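AxyAgu115A (Amphibacillus xylanus NBRC 15112, PDB 6NPS) probably acts as a family GH115 alpha-glucuronidase, a glycoside hydrolase that removes glucuronic acid side groups from arabinoglucuronoxylan. Local coordinates at residues A[542-556]-A[572-586]. The protein carries 3 engineered substitutions. Residues are numbered along the deposited sequence; the frame is centred on the assembly and turned at random.
Sequences LDRIDHLLGLAEELY and YYPTVGNLNLQKMWL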
loop_
_atom_site.group_PDB
_atom_site.type_symbol
_atom_site.label_atom_id
_atom_site.label_comp_id
_atom_site.label_asym_id
_atom_site.label_seq_id
_atom_site.Cartn_x
_atom_site.Cartn_y
_atom_site.Cartn_z
ATOM N N LEU A 542 -17.164 9.247 12.641
ATOM C CA LEU A 542 -16.366 9.940 13.670
ATOM C C LEU A 542 -17.200 10.934 14.471
ATOM O O LEU A 542 -17.012 11.082 15.695
ATOM C CB LEU A 542 -15.165 10.669 13.020
ATOM C CG LEU A 542 -14.027 9.684 12.709
ATOM C CD1 LEU A 542 -12.991 10.330 11.775
ATOM C CD2 LEU A 542 -13.323 9.180 14.005
ATOM N N ASP A 543 -18.094 11.666 13.797
ATOM C CA ASP A 543 -18.918 12.636 14.504
ATOM C C ASP A 543 -19.924 11.949 15.423
ATOM O O ASP A 543 -20.155 12.421 16.537
ATOM C CB ASP A 543 -19.637 13.544 13.515
ATOM C CG ASP A 543 -18.686 14.472 12.790
ATOM O OD1 ASP A 543 -17.570 14.700 13.316
ATOM O OD2 ASP A 543 -19.057 14.964 11.693
ATOM N N ARG A 544 -20.546 10.853 14.970
ATOM C CA ARG A 544 -21.396 10.039 15.853
ATOM C C ARG A 544 -20.629 9.517 17.062
ATOM O O ARG A 544 -21.120 9.562 18.194
ATOM C CB ARG A 544 -21.989 8.862 15.071
ATOM C CG ARG A 544 -23.267 9.199 14.310
ATOM C CD ARG A 544 -23.580 8.187 13.223
ATOM N NE ARG A 544 -24.061 6.915 13.766
ATOM C CZ ARG A 544 -23.881 5.735 13.174
ATOM N NH1 ARG A 544 -23.230 5.671 12.021
ATOM N NH2 ARG A 544 -24.353 4.627 13.728
ATOM N N ILE A 545 -19.437 8.959 16.830
ATOM C CA ILE A 545 -18.609 8.457 17.914
ATOM C C ILE A 545 -18.264 9.564 18.889
ATOM O O ILE A 545 -18.325 9.373 20.111
ATOM C CB ILE A 545 -17.332 7.798 17.345
ATOM C CG1 ILE A 545 -17.703 6.493 16.660
ATOM C CG2 ILE A 545 -16.282 7.629 18.452
ATOM C CD1 ILE A 545 -16.521 5.831 15.863
ATOM N N ASP A 546 -17.861 10.736 18.372
ATOM C CA ASP A 546 -17.530 11.819 19.292
ATOM C C ASP A 546 -18.761 12.258 20.079
ATOM O O ASP A 546 -18.655 12.581 21.262
ATOM C CB ASP A 546 -16.887 12.990 18.536
ATOM C CG ASP A 546 -15.445 12.661 18.050
ATOM O OD1 ASP A 546 -14.976 13.347 17.114
ATOM O OD2 ASP A 546 -14.777 11.720 18.577
ATOM N N HIS A 547 -19.940 12.217 19.475
ATOM C CA HIS A 547 -21.138 12.555 20.235
ATOM C C HIS A 547 -21.364 11.538 21.360
ATOM O O HIS A 547 -21.612 11.910 22.519
ATOM C CB HIS A 547 -22.348 12.595 19.296
ATOM C CG HIS A 547 -23.654 12.714 20.009
ATOM N ND1 HIS A 547 -23.986 13.817 20.756
ATOM C CD2 HIS A 547 -24.698 11.853 20.123
ATOM C CE1 HIS A 547 -25.177 13.637 21.297
ATOM N NE2 HIS A 547 -25.633 12.453 20.926
ATOM N N LEU A 548 -21.262 10.241 21.037
ATOM C CA LEU A 548 -21.495 9.186 22.043
ATOM C C LEU A 548 -20.426 9.187 23.150
ATOM O O LEU A 548 -20.763 9.077 24.334
ATOM C CB LEU A 548 -21.551 7.809 21.337
ATOM C CG LEU A 548 -22.743 7.684 20.358
ATOM C CD1 LEU A 548 -22.652 6.449 19.500
ATOM C CD2 LEU A 548 -24.090 7.761 21.088
ATOM N N LEU A 549 -19.127 9.268 22.796
ATOM C CA LEU A 549 -18.093 9.398 23.831
ATOM C C LEU A 549 -18.377 10.580 24.758
ATOM O O LEU A 549 -18.204 10.478 25.983
ATOM C CB LEU A 549 -16.705 9.549 23.200
ATOM C CG LEU A 549 -16.242 8.343 22.376
ATOM C CD1 LEU A 549 -14.931 8.646 21.637
ATOM C CD2 LEU A 549 -16.106 7.088 23.234
ATOM N N GLY A 550 -18.841 11.710 24.198
ATOM C CA GLY A 550 -19.197 12.833 25.041
ATOM C C GLY A 550 -20.279 12.495 26.049
ATOM O O GLY A 550 -20.190 12.888 27.219
ATOM N N LEU A 551 -21.335 11.782 25.612
ATOM C CA LEU A 551 -22.377 11.381 26.555
ATOM C C LEU A 551 -21.827 10.421 27.611
ATOM O O LEU A 551 -22.180 10.511 28.792
ATOM C CB LEU A 551 -23.556 10.705 25.832
ATOM C CG LEU A 551 -24.375 11.473 24.802
ATOM C CD1 LEU A 551 -25.494 10.582 24.242
ATOM C CD2 LEU A 551 -24.929 12.771 25.413
ATOM N N ALA A 552 -20.994 9.476 27.195
ATOM C CA ALA A 552 -20.465 8.501 28.142
ATOM C C ALA A 552 -19.631 9.197 29.208
ATOM O O ALA A 552 -19.677 8.819 30.380
ATOM C CB ALA A 552 -19.615 7.449 27.412
ATOM N N GLU A 553 -18.895 10.245 28.832
ATOM C CA GLU A 553 -18.128 10.978 29.835
ATOM C C GLU A 553 -19.001 11.867 30.714
ATOM O O GLU A 553 -18.670 12.079 31.890
ATOM C CB GLU A 553 -17.012 11.798 29.173
ATOM C CG GLU A 553 -15.900 10.894 28.614
ATOM C CD GLU A 553 -14.777 10.601 29.624
ATOM O OE1 GLU A 553 -15.033 10.551 30.850
ATOM O OE2 GLU A 553 -13.620 10.406 29.182
ATOM N N GLU A 554 -20.120 12.386 30.197
ATOM C CA GLU A 554 -21.019 13.141 31.062
ATOM C C GLU A 554 -21.558 12.248 32.165
ATOM O O GLU A 554 -21.550 12.621 33.348
ATOM C CB GLU A 554 -22.187 13.720 30.262
ATOM C CG GLU A 554 -21.836 14.781 29.262
ATOM C CD GLU A 554 -23.049 15.191 28.418
ATOM O OE1 GLU A 554 -24.194 15.076 28.915
ATOM O OE2 GLU A 554 -22.851 15.619 27.257
ATOM N N LEU A 555 -22.045 11.052 31.799
ATOM C CA LEU A 555 -22.636 10.192 32.828
ATOM C C LEU A 555 -21.579 9.618 33.766
ATOM O O LEU A 555 -21.871 9.353 34.936
ATOM C CB LEU A 555 -23.453 9.066 32.179
ATOM C CG LEU A 555 -24.588 9.561 31.273
ATOM C CD1 LEU A 555 -25.285 8.402 30.602
ATOM C CD2 LEU A 555 -25.592 10.381 32.074
ATOM N N TYR A 556 -20.366 9.379 33.261
ATOM C CA TYR A 556 -19.240 8.956 34.104
ATOM C C TYR A 556 -19.030 9.934 35.255
ATOM O O TYR A 556 -18.805 9.523 36.399
ATOM C CB TYR A 556 -17.985 8.861 33.206
ATOM C CG TYR A 556 -16.699 8.365 33.819
ATOM C CD1 TYR A 556 -15.855 9.234 34.495
ATOM C CD2 TYR A 556 -16.280 7.044 33.652
ATOM C CE1 TYR A 556 -14.654 8.796 35.027
ATOM C CE2 TYR A 556 -15.073 6.584 34.189
ATOM C CZ TYR A 556 -14.276 7.457 34.878
ATOM O OH TYR A 556 -13.084 7.030 35.419
ATOM N N TYR A 572 -20.300 2.195 30.366
ATOM C CA TYR A 572 -19.131 2.978 29.984
ATOM C C TYR A 572 -18.058 2.109 29.323
ATOM O O TYR A 572 -17.537 2.451 28.259
ATOM C CB TYR A 572 -18.576 3.694 31.225
ATOM C CG TYR A 572 -17.454 4.667 30.918
ATOM C CD1 TYR A 572 -17.736 5.984 30.516
ATOM C CD2 TYR A 572 -16.120 4.279 31.047
ATOM C CE1 TYR A 572 -16.685 6.879 30.243
ATOM C CE2 TYR A 572 -15.077 5.151 30.778
ATOM C CZ TYR A 572 -15.367 6.446 30.387
ATOM O OH TYR A 572 -14.342 7.305 30.127
ATOM N N TYR A 573 -17.682 0.991 29.954
ATOM C CA TYR A 573 -16.606 0.174 29.388
ATOM C C TYR A 573 -16.971 -0.404 28.010
ATOM O O TYR A 573 -16.183 -0.233 27.068
ATOM C CB TYR A 573 -16.226 -0.914 30.414
ATOM C CG TYR A 573 -15.273 -1.935 29.839
ATOM C CD1 TYR A 573 -13.970 -1.585 29.525
ATOM C CD2 TYR A 573 -15.682 -3.241 29.588
ATOM C CE1 TYR A 573 -13.080 -2.516 28.979
ATOM C CE2 TYR A 573 -14.808 -4.176 29.057
ATOM C CZ TYR A 573 -13.519 -3.794 28.732
ATOM O OH TYR A 573 -12.654 -4.696 28.176
ATOM N N PRO A 574 -18.114 -1.095 27.814
ATOM C CA PRO A 574 -18.495 -1.522 26.439
ATOM C C PRO A 574 -18.549 -0.377 25.425
ATOM O O PRO A 574 -18.158 -0.564 24.266
ATOM C CB PRO A 574 -19.905 -2.121 26.617
ATOM C CG PRO A 574 -20.083 -2.308 28.029
ATOM C CD PRO A 574 -19.132 -1.449 28.808
ATOM N N THR A 575 -19.133 0.773 25.786
ATOM C CA THR A 575 -19.250 1.873 24.818
ATOM C C THR A 575 -17.888 2.397 24.422
ATOM O O THR A 575 -17.529 2.425 23.241
ATOM C CB THR A 575 -20.078 3.038 25.396
ATOM O OG1 THR A 575 -21.363 2.554 25.728
ATOM C CG2 THR A 575 -20.207 4.186 24.358
ATOM N N VAL A 576 -17.102 2.791 25.413
ATOM C CA VAL A 576 -15.846 3.462 25.137
ATOM C C VAL A 576 -14.857 2.483 24.551
ATOM O O VAL A 576 -14.110 2.817 23.626
ATOM C CB VAL A 576 -15.297 4.129 26.419
ATOM C CG1 VAL A 576 -13.894 4.693 26.167
ATOM C CG2 VAL A 576 -16.265 5.240 26.918
ATOM N N GLY A 577 -14.866 1.240 25.038
ATOM C CA GLY A 577 -13.949 0.262 24.499
ATOM C C GLY A 577 -14.166 0.051 23.021
ATOM O O GLY A 577 -13.225 0.097 22.232
ATOM N N ASN A 578 -15.414 -0.205 22.628
ATOM C CA ASN A 578 -15.725 -0.406 21.217
ATOM C C ASN A 578 -15.477 0.860 20.403
ATOM O O ASN A 578 -14.888 0.823 19.316
ATOM C CB ASN A 578 -17.198 -0.791 21.074
ATOM C CG ASN A 578 -17.410 -2.298 21.009
ATOM O OD1 ASN A 578 -16.826 -2.985 20.165
ATOM N ND2 ASN A 578 -18.252 -2.818 21.918
ATOM N N LEU A 579 -15.980 1.986 20.886
ATOM C CA LEU A 579 -15.983 3.155 20.022
ATOM C C LEU A 579 -14.621 3.835 19.967
ATOM O O LEU A 579 -14.282 4.430 18.936
ATOM C CB LEU A 579 -17.049 4.146 20.479
ATOM C CG LEU A 579 -18.467 3.582 20.317
ATOM C CD1 LEU A 579 -19.428 4.710 20.483
ATOM C CD2 LEU A 579 -18.683 2.935 18.958
ATOM N N ASN A 580 -13.844 3.795 21.052
ATOM C CA ASN A 580 -12.467 4.279 20.959
ATOM C C ASN A 580 -11.675 3.472 19.929
ATOM O O ASN A 580 -10.871 4.026 19.156
ATOM C CB ASN A 580 -11.800 4.214 22.322
ATOM C CG ASN A 580 -10.333 4.658 22.278
ATOM O OD1 ASN A 580 -10.053 5.840 22.141
ATOM N ND2 ASN A 580 -9.414 3.718 22.380
ATOM N N LEU A 581 -11.916 2.159 19.877
ATOM C CA LEU A 581 -11.203 1.332 18.902
ATOM C C LEU A 581 -11.628 1.663 17.470
ATOM O O LEU A 581 -10.780 1.709 16.564
ATOM C CB LEU A 581 -11.497 -0.141 19.184
ATOM C CG LEU A 581 -10.774 -1.112 18.240
ATOM C CD1 LEU A 581 -10.515 -2.363 19.062
ATOM C CD2 LEU A 581 -11.665 -1.484 17.050
ATOM N N GLN A 582 -12.940 1.833 17.230
ATOM C CA GLN A 582 -13.407 2.246 15.903
ATOM C C GLN A 582 -12.769 3.585 15.512
ATOM O O GLN A 582 -12.231 3.739 14.412
ATOM C CB GLN A 582 -14.926 2.372 15.876
ATOM C CG GLN A 582 -15.691 1.110 16.216
ATOM C CD GLN A 582 -15.911 0.234 15.006
ATOM O OE1 GLN A 582 -15.987 0.731 13.882
ATOM N NE2 GLN A 582 -16.000 -1.077 15.223
ATOM N N LYS A 583 -12.795 4.551 16.432
ATOM C CA LYS A 583 -12.250 5.879 16.160
ATOM C C LYS A 583 -10.779 5.812 15.791
ATOM O O LYS A 583 -10.322 6.498 14.865
ATOM C CB LYS A 583 -12.453 6.748 17.386
ATOM C CG LYS A 583 -11.803 8.133 17.345
ATOM C CD LYS A 583 -12.147 8.840 18.673
ATOM C CE LYS A 583 -11.470 10.208 18.831
ATOM N NZ LYS A 583 -11.641 10.588 20.291
ATOM N N MET A 584 -10.019 5.014 16.534
ATOM C CA MET A 584 -8.595 4.863 16.279
ATOM C C MET A 584 -8.342 4.475 14.838
ATOM O O MET A 584 -7.477 5.048 14.173
ATOM C CB MET A 584 -8.003 3.801 17.205
ATOM C CG MET A 584 -6.510 3.556 16.947
ATOM S SD MET A 584 -5.898 2.253 18.081
ATOM C CE MET A 584 -6.631 0.806 17.342
ATOM N N TRP A 585 -9.070 3.471 14.354
ATOM C CA TRP A 585 -8.856 2.985 12.996
ATOM C C TRP A 585 -9.354 3.966 11.942
ATOM O O TRP A 585 -8.776 4.051 10.859
ATOM C CB TRP A 585 -9.545 1.641 12.817
ATOM C CG TRP A 585 -8.787 0.506 13.490
ATOM C CD1 TRP A 585 -9.229 -0.277 14.517
ATOM C CD2 TRP A 585 -7.487 0.030 13.139
ATOM N NE1 TRP A 585 -8.278 -1.222 14.828
ATOM C CE2 TRP A 585 -7.195 -1.054 14.003
ATOM C CE3 TRP A 585 -6.536 0.420 12.168
ATOM C CZ2 TRP A 585 -5.991 -1.770 13.940
ATOM C CZ3 TRP A 585 -5.338 -0.282 12.105
ATOM C CH2 TRP A 585 -5.077 -1.380 12.984
ATOM N N LEU A 586 -10.489 4.619 12.195
ATOM C CA LEU A 586 -11.008 5.614 11.276
ATOM C C LEU A 586 -10.042 6.792 11.144
ATOM O O LEU A 586 -9.788 7.259 10.030
ATOM C CB LEU A 586 -12.380 6.090 11.744
ATOM C CG LEU A 586 -13.473 5.022 11.670
ATOM C CD1 LEU A 586 -14.689 5.543 12.416
ATOM C CD2 LEU A 586 -13.815 4.728 10.268
#
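The ring of Tyr572 lies between Tyr556 on one face and Val576 on the other. Tyr556 CD2 sits over the centre of the ring, 3.4 Å from Tyr572 CE1, with the two aromatic planes turned 42° from each other, while the methyl CG2 of Val576, one turn along the same helix, covers the opposite face. With CG anti to the backbone N (chi1 -173°), the Tyr572 ring swings across to helix 537-558, where its edge meets Ala552 O, CD1 lying 3.4 Å from that oxygen. The small Ala552 lets the ring come so near, and its carbonyl oxygen accepts a hydrogen bond from Tyr567 OH. Tyr556 sends its own hydroxyl to Glu622 on helix 601-629. With an alanine in place of Tyr572, a gap would probably open beside Ala552 and Val576, and one side of the Tyr556 ring would lose its packing partner, though Glu622 and Phe564 would still hold that ring.

Farther along, branched aliphatic side chains fill the interface. Ile545 is a knob in a hole formed by Leu579, Gln582, Lys583 and Leu586; its CD1 reaches Gln582 CB at 3.8 Å, while CG2 rests near the backbone of Leu579. Leu548 CD1 meets Leu579 CD1 at 3.8 Å, and Leu549 CD2 spreads over Val576 and Leu579 CB. Lys583 answers as a knob among Leu542, Ile545, Asp546 and Leu549: its fully extended chain lays CG against Leu542 CD2 and CD beside Leu549 CD1, and carries the ammonium to the partly exposed edge of the interface, where NZ makes a long salt bridge of 3.7 Å with Asp546 OD2. A lysine suits this border, greasy along its length and charged at its end.

The axes of segments 542-556 and 572-586 approach to 10.0 Å and run nearly antiparallel, at 151°; with only a short connection between them, helices 537-558 and 564-596 form a helical hairpin with reciprocal knobs-into-holes packing, flanked by helices 500-519 and 601-629 in an all-helical region of the enzyme.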